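Local coordinates for pyrroline carboxylate reductase (Plasmodium falciparum, PDB 2RCY), which probably catalyses the NADPH-dependent reduction of pyrroline-5-carboxylate to proline and binds NADP, at residues 10-15 / 42-47; 64-67 / 73-76; 17-22 / 143-148; 98-103 / 107-112. All coordinates share one frame; numbering follows the deposited sequence.

Contact 1 (10-15 / 42-47). With NAP (NADP nicotinamide-adenine-dinucleotide phosphate), chain G.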
loop_
_atom_site.group_PDB
_atom_site.type_symbol
_atom_site.label_atom_id
_atom_site.label_comp_id
_atom_site.label_asym_id
_atom_site.label_seq_id
_atom_site.Cartn_x
_atom_site.Cartn_y
_atom_site.Cartn_z
HETATM N N MSE A 10 33.275 28.842 17.093
HETATM C CA MSE A 10 34.061 28.132 16.092
HETATM C C MSE A 10 33.147 27.672 14.959
HETATM O O MSE A 10 32.545 26.598 15.026
HETATM C CB MSE A 10 34.819 26.957 16.723
HETATM C CG MSE A 10 35.714 27.366 17.890
HETATM SE SE MSE A 10 36.983 26.008 18.482
HETATM C CE MSE A 10 35.736 24.598 18.968
ATOM N N GLY A 11 33.041 28.510 13.931
ATOM C CA GLY A 11 32.138 28.274 12.808
ATOM C C GLY A 11 30.874 29.108 12.913
ATOM O O GLY A 11 30.205 29.103 13.949
ATOM N N LEU A 12 30.554 29.835 11.845
ATOM C CA LEU A 12 29.317 30.615 11.781
ATOM C C LEU A 12 28.445 30.209 10.597
ATOM O O LEU A 12 28.218 30.997 9.675
ATOM C CB LEU A 12 29.603 32.123 11.738
ATOM C CG LEU A 12 29.840 32.931 13.017
ATOM C CD1 LEU A 12 29.543 34.392 12.732
ATOM C CD2 LEU A 12 29.001 32.456 14.196
ATOM N N GLY A 13 27.956 28.973 10.631
ATOM C CA GLY A 13 27.068 28.470 9.589
ATOM C C GLY A 13 25.642 28.918 9.815
ATOM O O GLY A 13 25.396 30.053 10.221
ATOM N N GLN A 14 24.697 28.022 9.554
ATOM C CA GLN A 14 23.285 28.332 9.741
ATOM C C GLN A 14 22.895 28.350 11.215
ATOM O O GLN A 14 22.073 29.167 11.632
ATOM C CB GLN A 14 22.401 27.362 8.955
ATOM C CG GLN A 14 22.480 27.519 7.434
ATOM C CD GLN A 14 21.860 28.813 6.918
ATOM O OE1 GLN A 14 21.161 29.523 7.643
ATOM N NE2 GLN A 14 22.113 29.120 5.652
HETATM N N MSE A 15 23.487 27.453 11.999
HETATM C CA MSE A 15 23.220 27.402 13.432
HETATM C C MSE A 15 24.140 28.331 14.219
HETATM O O MSE A 15 23.704 28.979 15.173
HETATM C CB MSE A 15 23.329 25.972 13.964
HETATM C CG MSE A 15 22.788 25.807 15.377
HETATM SE SE MSE A 15 20.903 26.294 15.518
HETATM C CE MSE A 15 21.086 27.617 16.927
ATOM N N LYS A 42 32.376 36.178 7.503
ATOM C CA LYS A 42 30.923 36.192 7.386
ATOM C C LYS A 42 30.352 37.594 7.595
ATOM O O LYS A 42 30.966 38.430 8.262
ATOM C CB LYS A 42 30.308 35.215 8.394
ATOM C CG LYS A 42 29.259 34.284 7.804
ATOM C CD LYS A 42 29.906 33.108 7.079
ATOM C CE LYS A 42 28.864 32.183 6.473
ATOM N NZ LYS A 42 29.489 31.022 5.785
ATOM N N ASN A 43 29.184 37.845 7.006
ATOM C CA ASN A 43 28.462 39.094 7.227
ATOM C C ASN A 43 27.820 39.081 8.611
ATOM O O ASN A 43 26.670 38.664 8.775
ATOM C CB ASN A 43 27.415 39.319 6.132
ATOM N N THR A 44 28.584 39.531 9.605
ATOM C CA THR A 44 28.178 39.448 11.009
ATOM C C THR A 44 28.739 40.599 11.851
ATOM O O THR A 44 29.745 41.218 11.489
ATOM C CB THR A 44 28.578 38.080 11.633
ATOM O OG1 THR A 44 28.226 38.055 13.022
ATOM C CG2 THR A 44 30.073 37.823 11.486
ATOM N N THR A 45 28.077 40.874 12.972
ATOM C CA THR A 45 28.497 41.924 13.900
ATOM C C THR A 45 29.609 41.448 14.840
ATOM O O THR A 45 30.280 42.262 15.482
ATOM C CB THR A 45 27.307 42.462 14.734
ATOM O OG1 THR A 45 26.668 41.378 15.420
ATOM C CG2 THR A 45 26.292 43.167 13.841
ATOM N N LEU A 46 29.798 40.131 14.909
ATOM C CA LEU A 46 30.826 39.524 15.755
ATOM C C LEU A 46 32.234 39.770 15.226
ATOM O O LEU A 46 32.442 39.887 14.016
ATOM C CB LEU A 46 30.576 38.020 15.917
ATOM C CG LEU A 46 29.593 37.593 17.011
ATOM C CD1 LEU A 46 28.141 37.732 16.564
ATOM C CD2 LEU A 46 29.884 36.167 17.442
ATOM N N ASN A 47 33.193 39.847 16.146
ATOM C CA ASN A 47 34.582 40.141 15.806
ATOM C C ASN A 47 35.328 38.916 15.281
ATOM O O ASN A 47 35.388 37.881 15.948
ATOM C CB ASN A 47 35.313 40.736 17.015
ATOM C CG ASN A 47 34.666 42.015 17.517
ATOM O OD1 ASN A 47 34.641 43.030 16.820
ATOM N ND2 ASN A 47 34.143 41.972 18.737
HETATM P PA NAP G . 26.818 24.640 8.316
HETATM O O1A NAP G . 25.822 25.697 7.910
HETATM O O2A NAP G . 27.521 23.837 7.248
HETATM O O5B NAP G . 27.902 25.327 9.289
HETATM C C5B NAP G . 29.266 24.917 9.342
HETATM C C4B NAP G . 30.132 26.170 9.308
HETATM O O4B NAP G . 31.429 25.908 9.848
HETATM C C3B NAP G . 30.328 26.675 7.887
HETATM O O3B NAP G . 29.791 27.997 7.776
HETATM C C2B NAP G . 31.828 26.681 7.654
HETATM O O2B NAP G . 32.265 27.883 7.021
HETATM C C1B NAP G . 32.423 26.555 9.050
HETATM N N9A NAP G . 33.690 25.775 9.090
HETATM C C8A NAP G . 34.088 24.826 8.228
HETATM N N7A NAP G . 35.296 24.354 8.611
HETATM C C5A NAP G . 35.653 25.014 9.729
HETATM C C6A NAP G . 36.765 24.960 10.564
HETATM N N6A NAP G . 37.778 24.098 10.306
HETATM N N1A NAP G . 36.826 25.778 11.640
HETATM C C2A NAP G . 35.831 26.639 11.910
HETATM N N3A NAP G . 34.748 26.709 11.121
HETATM C C4A NAP G . 34.635 25.908 10.027
HETATM O O3 NAP G . 26.100 23.610 9.322
HETATM P PN NAP G . 25.113 24.113 10.491
HETATM O O1N NAP G . 23.700 23.796 10.071
HETATM O O2N NAP G . 25.484 25.522 10.889
HETATM O O5D NAP G . 25.465 23.123 11.706
HETATM C C5D NAP G . 26.661 23.242 12.470
HETATM C C4D NAP G . 26.515 22.412 13.742
HETATM O O4D NAP G . 25.382 22.855 14.492
HETATM C C3D NAP G . 26.304 20.932 13.445
HETATM O O3D NAP G . 27.233 20.177 14.226
HETATM C C2D NAP G . 24.877 20.632 13.867
HETATM O O2D NAP G . 24.751 19.350 14.490
HETATM C C1D NAP G . 24.557 21.742 14.855
HETATM N N1N NAP G . 23.137 22.114 14.867
HETATM C C2N NAP G . 22.563 22.673 13.786
HETATM C C3N NAP G . 21.218 23.034 13.805
HETATM C C7N NAP G . 20.589 23.666 12.599
HETATM O O7N NAP G . 21.285 23.828 11.476
HETATM N N7N NAP G . 19.399 24.065 12.655
HETATM C C4N NAP G . 20.464 22.810 14.958
HETATM C C5N NAP G . 21.078 22.231 16.062
HETATM C C6N NAP G . 22.428 21.892 15.987
HETATM P P2B NAP G . 32.188 28.090 5.422
HETATM O O1X NAP G . 33.101 29.268 5.173
HETATM O O2X NAP G . 32.678 26.785 4.835
HETATM O O3X NAP G . 30.731 28.383 5.152
#
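Lys42 opens the second segment and lies beside the backbone of Leu12. Its CE passes Leu12 O at 3.5 Å. Beyond the bend at chi2 (80°) the chain runs straight, and NZ ends 3.0 Å from O3X of the 2'-phosphate of NADP. A positive end here suits the extra phosphate that sets NADP apart from NAD. Thr44 comes next. Its methyl CG2 meets Leu12 CD1 tip to tip at 3.7 Å. Its OG1 accepts from Leu46 N in an ST turn, nearly straight at 171°, and is also hydrogen-bonded to His21 NE2.

The first segment holds the cofactor mostly by its backbone. The amide N of Met15, a selenomethionine, donates to O2N of NADP at 3.0 Å, and Gln14 N donates to O1A at 3.1 Å. Gly13 has no side chain, and its CA lies 3.3 Å from O5B of NADP. Met15 SE packs on the nicotinamide, 3.6 Å from C4N. This fits the Rossmann-type GxGxxG pattern, to which Gly11 and Gly13 belong. The turn joins strand 7-10 to helix 14-26. Leu12 touches Tyr36 of strand 34-37 and Ala20 of helix 14-26.

Contact 2 (64-67 / 73-76). With NAP (NADP nicotinamide-adenine-dinucleotide phosphate), chain G.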
loop_
_atom_site.group_PDB
_atom_site.type_symbol
_atom_site.label_atom_id
_atom_site.label_comp_id
_atom_site.label_asym_id
_atom_site.label_seq_id
_atom_site.Cartn_x
_atom_site.Cartn_y
_atom_site.Cartn_z
ATOM N N CYS A 64 31.631 25.153 19.947
ATOM C CA CYS A 64 31.936 24.342 18.773
ATOM C C CYS A 64 30.710 24.272 17.867
ATOM O O CYS A 64 29.782 23.501 18.120
ATOM C CB CYS A 64 32.390 22.941 19.188
ATOM S SG CYS A 64 33.087 21.955 17.844
ATOM N N ALA A 65 30.714 25.090 16.818
ATOM C CA ALA A 65 29.563 25.221 15.924
ATOM C C ALA A 65 29.838 24.696 14.511
ATOM O O ALA A 65 29.215 25.137 13.541
ATOM C CB ALA A 65 29.088 26.673 15.884
ATOM N N VAL A 66 30.771 23.754 14.404
ATOM C CA VAL A 66 31.089 23.118 13.126
ATOM C C VAL A 66 30.269 21.843 12.934
ATOM O O VAL A 66 29.663 21.342 13.884
ATOM C CB VAL A 66 32.605 22.787 12.992
ATOM C CG1 VAL A 66 33.431 24.057 12.927
ATOM C CG2 VAL A 66 33.080 21.892 14.130
ATOM N N LYS A 67 30.253 21.331 11.704
ATOM C CA LYS A 67 29.661 20.028 11.404
ATOM C C LYS A 67 30.395 18.923 12.174
ATOM O O LYS A 67 31.610 19.008 12.359
ATOM C CB LYS A 67 29.704 19.757 9.897
ATOM C CG LYS A 67 28.616 20.479 9.098
ATOM C CD LYS A 67 28.940 20.537 7.606
ATOM C CE LYS A 67 28.862 19.165 6.952
ATOM N NZ LYS A 67 29.299 19.188 5.530
ATOM N N SER A 73 38.831 17.163 14.349
ATOM C CA SER A 73 40.107 17.827 14.074
ATOM C C SER A 73 40.172 19.214 14.709
ATOM O O SER A 73 41.200 19.592 15.276
ATOM C CB SER A 73 40.366 17.914 12.566
ATOM O OG SER A 73 39.395 18.718 11.920
ATOM N N VAL A 74 39.070 19.959 14.609
ATOM C CA VAL A 74 38.965 21.313 15.164
ATOM C C VAL A 74 39.182 21.312 16.680
ATOM O O VAL A 74 39.921 22.148 17.208
ATOM C CB VAL A 74 37.602 21.979 14.801
ATOM C CG1 VAL A 74 37.397 23.280 15.569
ATOM C CG2 VAL A 74 37.514 22.239 13.303
ATOM N N LEU A 75 38.550 20.363 17.366
ATOM C CA LEU A 75 38.681 20.231 18.816
ATOM C C LEU A 75 40.055 19.706 19.232
ATOM O O LEU A 75 40.541 20.022 20.320
ATOM C CB LEU A 75 37.568 19.343 19.385
ATOM C CG LEU A 75 36.153 19.929 19.453
ATOM C CD1 LEU A 75 35.141 18.851 19.802
ATOM C CD2 LEU A 75 36.071 21.083 20.444
ATOM N N ASN A 76 40.672 18.911 18.360
ATOM C CA ASN A 76 42.021 18.395 18.584
ATOM C C ASN A 76 43.080 19.492 18.461
ATOM O O ASN A 76 44.124 19.436 19.115
ATOM C CB ASN A 76 42.322 17.253 17.611
ATOM C CG ASN A 76 43.445 16.354 18.090
ATOM O OD1 ASN A 76 44.619 16.722 18.039
ATOM N ND2 ASN A 76 43.086 15.161 18.550
HETATM P PA NAP G . 26.818 24.640 8.316
HETATM O O1A NAP G . 25.822 25.697 7.910
HETATM O O2A NAP G . 27.521 23.837 7.248
HETATM O O5B NAP G . 27.902 25.327 9.289
HETATM C C5B NAP G . 29.266 24.917 9.342
HETATM C C4B NAP G . 30.132 26.170 9.308
HETATM O O4B NAP G . 31.429 25.908 9.848
HETATM C C3B NAP G . 30.328 26.675 7.887
HETATM O O3B NAP G . 29.791 27.997 7.776
HETATM C C2B NAP G . 31.828 26.681 7.654
HETATM O O2B NAP G . 32.265 27.883 7.021
HETATM C C1B NAP G . 32.423 26.555 9.050
HETATM N N9A NAP G . 33.690 25.775 9.090
HETATM C C8A NAP G . 34.088 24.826 8.228
HETATM N N7A NAP G . 35.296 24.354 8.611
HETATM C C5A NAP G . 35.653 25.014 9.729
HETATM C C6A NAP G . 36.765 24.960 10.564
HETATM N N6A NAP G . 37.778 24.098 10.306
HETATM N N1A NAP G . 36.826 25.778 11.640
HETATM C C2A NAP G . 35.831 26.639 11.910
HETATM N N3A NAP G . 34.748 26.709 11.121
HETATM C C4A NAP G . 34.635 25.908 10.027
HETATM O O3 NAP G . 26.100 23.610 9.322
HETATM P PN NAP G . 25.113 24.113 10.491
HETATM O O1N NAP G . 23.700 23.796 10.071
HETATM O O2N NAP G . 25.484 25.522 10.889
HETATM O O5D NAP G . 25.465 23.123 11.706
HETATM C C5D NAP G . 26.661 23.242 12.470
HETATM C C4D NAP G . 26.515 22.412 13.742
HETATM O O4D NAP G . 25.382 22.855 14.492
HETATM C C3D NAP G . 26.304 20.932 13.445
HETATM O O3D NAP G . 27.233 20.177 14.226
HETATM C C2D NAP G . 24.877 20.632 13.867
HETATM O O2D NAP G . 24.751 19.350 14.490
HETATM C C1D NAP G . 24.557 21.742 14.855
HETATM N N1N NAP G . 23.137 22.114 14.867
HETATM C C2N NAP G . 22.563 22.673 13.786
HETATM C C3N NAP G . 21.218 23.034 13.805
HETATM C C7N NAP G . 20.589 23.666 12.599
HETATM O O7N NAP G . 21.285 23.828 11.476
HETATM N N7N NAP G . 19.399 24.065 12.655
HETATM C C4N NAP G . 20.464 22.810 14.958
HETATM C C5N NAP G . 21.078 22.231 16.062
HETATM C C6N NAP G . 22.428 21.892 15.987
HETATM P P2B NAP G . 32.188 28.090 5.422
HETATM O O1X NAP G . 33.101 29.268 5.173
HETATM O O2X NAP G . 32.678 26.785 4.835
HETATM O O3X NAP G . 30.731 28.383 5.152
#
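Val66 and Val74 face each other beside the adenine of NADP. The CA-CB bond of Val66 points toward helix 71-77. From CB, CG1 stands anti to the carbonyl carbon (chi1 -67°), and CG2 stands between that carbon and the backbone N. The contacts run through CG1, 3.5 Å from N3A and 3.6 Å from C4A of the adenine. The same methyl reaches Val74 CG2 at a loose 4.5 Å. Val74 CG2 in turn lies 3.5 Å from N6A. Both methyls lie against the same face of the adenine. The backbone of Val66 serves the other end of the cofactor: its O accepts a 2.7 Å hydrogen bond from O3D of the nicotinamide ribose.

Deeper in, Cys64 SG rests 4.0 Å from Leu75 CG. Leu75 leaves the helix to one side of Cys64, and the end of its side chain swings in to the sulfur. Met10 touches Cys64, Val74 and Leu75, and closes this apolar patch from strand 7-10. Lys67 CD passes 3.6 Å from O2A of NADP, and its NZ makes a weak hydrogen bond to Gly188 O of a third subunit. A loop leading from a central parallel strand into the next helix, lining the dinucleotide, is characteristic of the Rossmann fold.

Contact 3 (17-22 / 143-148)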
loop_
_atom_site.group_PDB
_atom_site.type_symbol
_atom_site.label_atom_id
_atom_site.label_comp_id
_atom_site.label_asym_id
_atom_site.label_seq_id
_atom_site.Cartn_x
_atom_site.Cartn_y
_atom_site.Cartn_z
ATOM N N SER A 17 25.594 31.219 13.301
ATOM C CA SER A 17 25.183 32.617 13.154
ATOM C C SER A 17 23.864 32.920 13.863
ATOM O O SER A 17 23.705 33.993 14.446
ATOM C CB SER A 17 25.084 33.000 11.675
ATOM O OG SER A 17 24.096 32.230 11.016
ATOM N N ALA A 18 22.928 31.973 13.810
ATOM C CA ALA A 18 21.634 32.114 14.482
ATOM C C ALA A 18 21.796 32.205 15.999
ATOM O O ALA A 18 21.109 32.988 16.658
ATOM C CB ALA A 18 20.709 30.965 14.112
ATOM N N LEU A 19 22.712 31.404 16.542
ATOM C CA LEU A 19 23.010 31.419 17.971
ATOM C C LEU A 19 23.812 32.657 18.357
ATOM O O LEU A 19 23.552 33.271 19.390
ATOM C CB LEU A 19 23.754 30.142 18.385
ATOM C CG LEU A 19 23.940 29.866 19.883
ATOM C CD1 LEU A 19 22.602 29.627 20.580
ATOM C CD2 LEU A 19 24.872 28.682 20.093
ATOM N N ALA A 20 24.781 33.016 17.516
ATOM C CA ALA A 20 25.642 34.170 17.758
ATOM C C ALA A 20 24.850 35.475 17.790
ATOM O O ALA A 20 25.007 36.277 18.712
ATOM C CB ALA A 20 26.748 34.237 16.713
ATOM N N HIS A 21 23.994 35.671 16.789
ATOM C CA HIS A 21 23.165 36.873 16.695
ATOM C C HIS A 21 22.010 36.863 17.697
ATOM O O HIS A 21 21.493 37.920 18.066
ATOM C CB HIS A 21 22.641 37.069 15.269
ATOM C CG HIS A 21 23.720 37.190 14.236
ATOM N ND1 HIS A 21 23.745 36.420 13.093
ATOM C CD2 HIS A 21 24.816 37.984 14.179
ATOM C CE1 HIS A 21 24.806 36.739 12.373
ATOM N NE2 HIS A 21 25.473 37.685 13.010
ATOM N N GLY A 22 21.615 35.669 18.131
ATOM C CA GLY A 22 20.589 35.512 19.157
ATOM C C GLY A 22 21.044 36.032 20.509
ATOM O O GLY A 22 20.268 36.660 21.234
ATOM N N ASP A 143 22.163 31.292 31.762
ATOM C CA ASP A 143 21.931 32.711 31.480
ATOM C C ASP A 143 22.163 33.078 30.016
ATOM O O ASP A 143 21.505 33.979 29.490
ATOM C CB ASP A 143 22.799 33.595 32.380
ATOM C CG ASP A 143 22.493 33.417 33.860
ATOM O OD1 ASP A 143 21.440 32.835 34.205
ATOM O OD2 ASP A 143 23.320 33.864 34.684
ATOM N N ILE A 144 23.104 32.389 29.374
ATOM C CA ILE A 144 23.421 32.623 27.962
ATOM C C ILE A 144 22.255 32.234 27.052
ATOM O O ILE A 144 21.903 32.975 26.131
ATOM C CB ILE A 144 24.730 31.896 27.532
ATOM C CG1 ILE A 144 25.954 32.655 28.057
ATOM C CG2 ILE A 144 24.820 31.772 26.009
ATOM C CD1 ILE A 144 27.265 31.884 27.975
ATOM N N PHE A 145 21.649 31.082 27.331
ATOM C CA PHE A 145 20.597 30.539 26.478
ATOM C C PHE A 145 19.179 30.952 26.891
ATOM O O PHE A 145 18.277 30.983 26.054
ATOM C CB PHE A 145 20.744 29.019 26.343
ATOM C CG PHE A 145 22.067 28.590 25.758
ATOM C CD1 PHE A 145 22.351 28.794 24.411
ATOM C CD2 PHE A 145 23.036 27.993 26.558
ATOM C CE1 PHE A 145 23.576 28.406 23.871
ATOM C CE2 PHE A 145 24.263 27.601 26.027
ATOM C CZ PHE A 145 24.532 27.809 24.681
ATOM N N ASN A 146 18.988 31.277 28.170
ATOM C CA ASN A 146 17.714 31.840 28.636
ATOM C C ASN A 146 17.499 33.287 28.186
ATOM O O ASN A 146 16.384 33.809 28.269
ATOM C CB ASN A 146 17.567 31.730 30.158
ATOM C CG ASN A 146 16.959 30.405 30.599
ATOM O OD1 ASN A 146 16.061 29.865 29.948
ATOM N ND2 ASN A 146 17.440 29.885 31.723
ATOM N N SER A 147 18.569 33.923 27.714
ATOM C CA SER A 147 18.498 35.280 27.175
ATOM C C SER A 147 17.886 35.302 25.773
ATOM O O SER A 147 17.331 36.319 25.347
ATOM C CB SER A 147 19.887 35.929 27.159
ATOM O OG SER A 147 20.698 35.397 26.126
ATOM N N CYS A 148 17.994 34.180 25.065
ATOM C CA CYS A 148 17.447 34.051 23.713
ATOM C C CYS A 148 16.565 32.805 23.546
ATOM O O CYS A 148 16.414 32.285 22.437
ATOM C CB CYS A 148 18.574 34.069 22.673
ATOM S SG CYS A 148 19.774 32.724 22.827
#
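Leu19 meets Phe145 where helix 14-26, the first helix of the Rossmann fold, packs against the C-terminal end of helix 135-146. Leu19 CD1 comes to the edge of the Phe145 ring and lies in its plane, 3.6 Å from CE1. CD2 of the same leucine is a little farther from CE1, at 4.0 Å. The two side chains cross obliquely. Leu19 CG is anti to its backbone N (chi1 -170°), and this carries both methyls across to the ring. The second touch uses backbone on one side: Cys148 CB lies 3.4 Å from Gly22 O. Gly22 has no side chain, and the backbones come close here, with 5.7 Å between Gly22 CA and Cys148 CA.

The next shell sets the ring. Ile144 CG2 covers one face of Phe145 over its centre, 4.0 Å above the plane. Phe125 of strand 123-129 meets the same ring with the planes at about 45°, and it also touches Cys148. Leu19 packs against Phe9 of strand 7-10 and against Phe125, in a buried apolar patch. Cys148 is further placed by a backbone hydrogen bond with Gly123 and by Ile23 of helix 14-26. No other subunit touches either segment.

The turn that leads out of helix 135-146 is closed by a side chain. Ser147 OG donates to Ile144 O at 2.7 Å. The hydroxyl lies above the carbonyl plane, 44° out of it.

Contact 4 (98-103 / 107-112)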
loop_
_atom_site.group_PDB
_atom_site.type_symbol
_atom_site.label_atom_id
_atom_site.label_comp_id
_atom_site.label_asym_id
_atom_site.label_seq_id
_atom_site.Cartn_x
_atom_site.Cartn_y
_atom_site.Cartn_z
ATOM N N LYS A 98 32.229 10.963 23.415
ATOM C CA LYS A 98 32.961 11.266 22.183
ATOM C C LYS A 98 33.704 12.597 22.262
ATOM O O LYS A 98 34.778 12.747 21.678
ATOM C CB LYS A 98 32.020 11.260 20.977
ATOM C CG LYS A 98 31.776 9.881 20.375
ATOM C CD LYS A 98 32.755 9.569 19.247
ATOM C CE LYS A 98 32.247 8.433 18.364
ATOM N NZ LYS A 98 30.995 8.788 17.625
ATOM N N LEU A 99 33.128 13.557 22.985
ATOM C CA LEU A 99 33.751 14.865 23.178
ATOM C C LEU A 99 34.949 14.780 24.123
ATOM O O LEU A 99 35.980 15.408 23.878
ATOM C CB LEU A 99 32.728 15.893 23.683
ATOM C CG LEU A 99 31.619 16.336 22.720
ATOM C CD1 LEU A 99 30.479 17.000 23.481
ATOM C CD2 LEU A 99 32.147 17.256 21.623
ATOM N N GLU A 100 34.809 13.995 25.192
ATOM C CA GLU A 100 35.908 13.727 26.127
ATOM C C GLU A 100 37.037 12.950 25.453
ATOM O O GLU A 100 38.186 12.998 25.893
ATOM C CB GLU A 100 35.407 12.955 27.352
ATOM C CG GLU A 100 34.630 13.799 28.351
ATOM C CD GLU A 100 34.110 13.005 29.535
ATOM O OE1 GLU A 100 33.913 11.776 29.410
ATOM O OE2 GLU A 100 33.888 13.617 30.599
ATOM N N GLU A 101 36.691 12.229 24.390
ATOM C CA GLU A 101 37.659 11.494 23.587
ATOM C C GLU A 101 38.411 12.448 22.658
ATOM O O GLU A 101 39.553 12.185 22.281
ATOM C CB GLU A 101 36.940 10.418 22.770
ATOM C CG GLU A 101 37.832 9.293 22.268
ATOM C CD GLU A 101 37.125 8.378 21.282
ATOM O OE1 GLU A 101 35.925 8.076 21.484
ATOM O OE2 GLU A 101 37.777 7.956 20.302
HETATM N N MSE A 102 37.761 13.556 22.306
HETATM C CA MSE A 102 38.313 14.538 21.370
HETATM C C MSE A 102 39.227 15.578 22.024
HETATM O O MSE A 102 40.225 15.987 21.426
HETATM C CB MSE A 102 37.186 15.238 20.604
HETATM C CG MSE A 102 36.553 14.390 19.513
HETATM SE SE MSE A 102 34.963 15.210 18.735
HETATM C CE MSE A 102 34.559 13.858 17.390
ATOM N N VAL A 103 38.886 16.006 23.240
ATOM C CA VAL A 103 39.648 17.061 23.928
ATOM C C VAL A 103 40.283 16.638 25.258
ATOM O O VAL A 103 41.214 17.288 25.738
ATOM C CB VAL A 103 38.814 18.362 24.139
ATOM C CG1 VAL A 103 38.539 19.044 22.814
ATOM C CG2 VAL A 103 37.517 18.081 24.886
ATOM N N ASN A 107 38.991 18.422 30.800
ATOM C CA ASN A 107 38.342 19.675 30.414
ATOM C C ASN A 107 36.897 19.806 30.899
ATOM O O ASN A 107 36.267 18.818 31.286
ATOM C CB ASN A 107 38.407 19.864 28.895
ATOM C CG ASN A 107 39.788 20.273 28.412
ATOM O OD1 ASN A 107 40.369 21.244 28.899
ATOM N ND2 ASN A 107 40.313 19.538 27.439
ATOM N N LYS A 108 36.389 21.038 30.884
ATOM C CA LYS A 108 34.993 21.325 31.209
ATOM C C LYS A 108 34.144 21.258 29.939
ATOM O O LYS A 108 34.232 22.134 29.067
ATOM C CB LYS A 108 34.860 22.702 31.870
ATOM C CG LYS A 108 35.436 22.786 33.276
ATOM C CD LYS A 108 35.371 24.208 33.815
ATOM C CE LYS A 108 35.707 24.267 35.301
ATOM N NZ LYS A 108 37.132 23.933 35.584
ATOM N N ILE A 109 33.331 20.208 29.836
ATOM C CA ILE A 109 32.556 19.947 28.622
ATOM C C ILE A 109 31.054 19.925 28.892
ATOM O O ILE A 109 30.566 19.159 29.728
ATOM C CB ILE A 109 32.997 18.628 27.926
ATOM C CG1 ILE A 109 34.499 18.659 27.620
ATOM C CG2 ILE A 109 32.198 18.399 26.639
ATOM C CD1 ILE A 109 35.147 17.292 27.540
ATOM N N VAL A 110 30.333 20.778 28.171
ATOM C CA VAL A 110 28.875 20.819 28.230
ATOM C C VAL A 110 28.292 20.711 26.814
ATOM O O VAL A 110 28.714 21.423 25.901
ATOM C CB VAL A 110 28.354 22.075 29.009
ATOM C CG1 VAL A 110 28.963 23.362 28.472
ATOM C CG2 VAL A 110 26.835 22.148 29.001
ATOM N N TRP A 111 27.343 19.796 26.640
ATOM C CA TRP A 111 26.729 19.549 25.338
ATOM C C TRP A 111 25.336 20.171 25.256
ATOM O O TRP A 111 24.381 19.666 25.848
ATOM C CB TRP A 111 26.697 18.042 25.046
ATOM C CG TRP A 111 26.084 17.650 23.724
ATOM C CD1 TRP A 111 26.051 18.388 22.574
ATOM C CD2 TRP A 111 25.451 16.403 23.415
ATOM N NE1 TRP A 111 25.418 17.687 21.577
ATOM C CE2 TRP A 111 25.042 16.464 22.064
ATOM C CE3 TRP A 111 25.178 15.242 24.152
ATOM C CZ2 TRP A 111 24.377 15.408 21.433
ATOM C CZ3 TRP A 111 24.518 14.192 23.523
ATOM C CH2 TRP A 111 24.125 14.283 22.178
ATOM N N VAL A 112 25.241 21.273 24.518
ATOM C CA VAL A 112 23.995 22.024 24.375
ATOM C C VAL A 112 23.380 21.778 22.997
ATOM O O VAL A 112 24.079 21.805 21.983
ATOM C CB VAL A 112 24.227 23.549 24.578
ATOM C CG1 VAL A 112 22.909 24.320 24.528
ATOM C CG2 VAL A 112 24.944 23.817 25.896
#
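Asn107 O is gripped twice, by Asn130 ND2 and by Asn132 ND2, just ahead of the strand that packs on helix 96-103. Helix and strand belong to a beta-alpha-beta unit: strand 86-89, helix 96-103, strand 108-113. Asn130 OD1 also takes a hydrogen bond from Ile109 N, so one asparagine helps hold the start of the strand. The side chain of Asn107 turns to the helix, with ND2 3.0 Å from Val103 O.

The rest of the contact is apolar, and Ile109 is its centre. Its CG1 is anti to the carbonyl carbon (chi1 -56°). CD1, the tip of that branch, reaches Val103 and Glu100, while CG2 lies by Leu99 of the same helix. CD1 meets Val103 CG2 tip to tip at 3.6 Å. It also touches Glu100 CG at 3.6 Å, where the glutamate passes obliquely with its aliphatic part. CG2 takes Leu99, with CB and CD1 of the leucine both 3.9 Å away. Three residues of the helix, Leu99, Glu100 and Val103, therefore close round one isoleucine. They lie within little more than one turn.

The helix and strand axes approach to 9.5 Å at 141°, so the chain comes back roughly antiparallel. Val110 points the other way, to Tyr127 and to Val141 of helix 135-146, which covers the opposite face of the sheet. Trp111 returns to the helix side. Its NE1 is hydrogen-bonded to Cys91 O, and its CB lies 4.2 Å from Leu99 CD1.

How the contacts relate
Contacts 1 and 2 share the cofactor. Their centres are 14 Å apart, and Met10 O lies 3.0 Å from Ala65 N in a probable hydrogen bond between the end of strand 7-10 and the loop after strand 61-64. Contact 3 uses the same helix 14-26 as contact 1. The two also touch where Leu46 CD2 lies 3.8 Å from Ala20 CB. Contact 4 stands next to contact 2, with centres 11 Å apart. Leu75 CD1 bridges them, 3.8 Å from Leu99 CD2. Contacts 3 and 4 meet on Phe145 CE2 and Val112 CG2, 3.8 Å apart. Neither binds NADP: the side chains of Leu19 and Trp111 are about 8 and 7 Å from it.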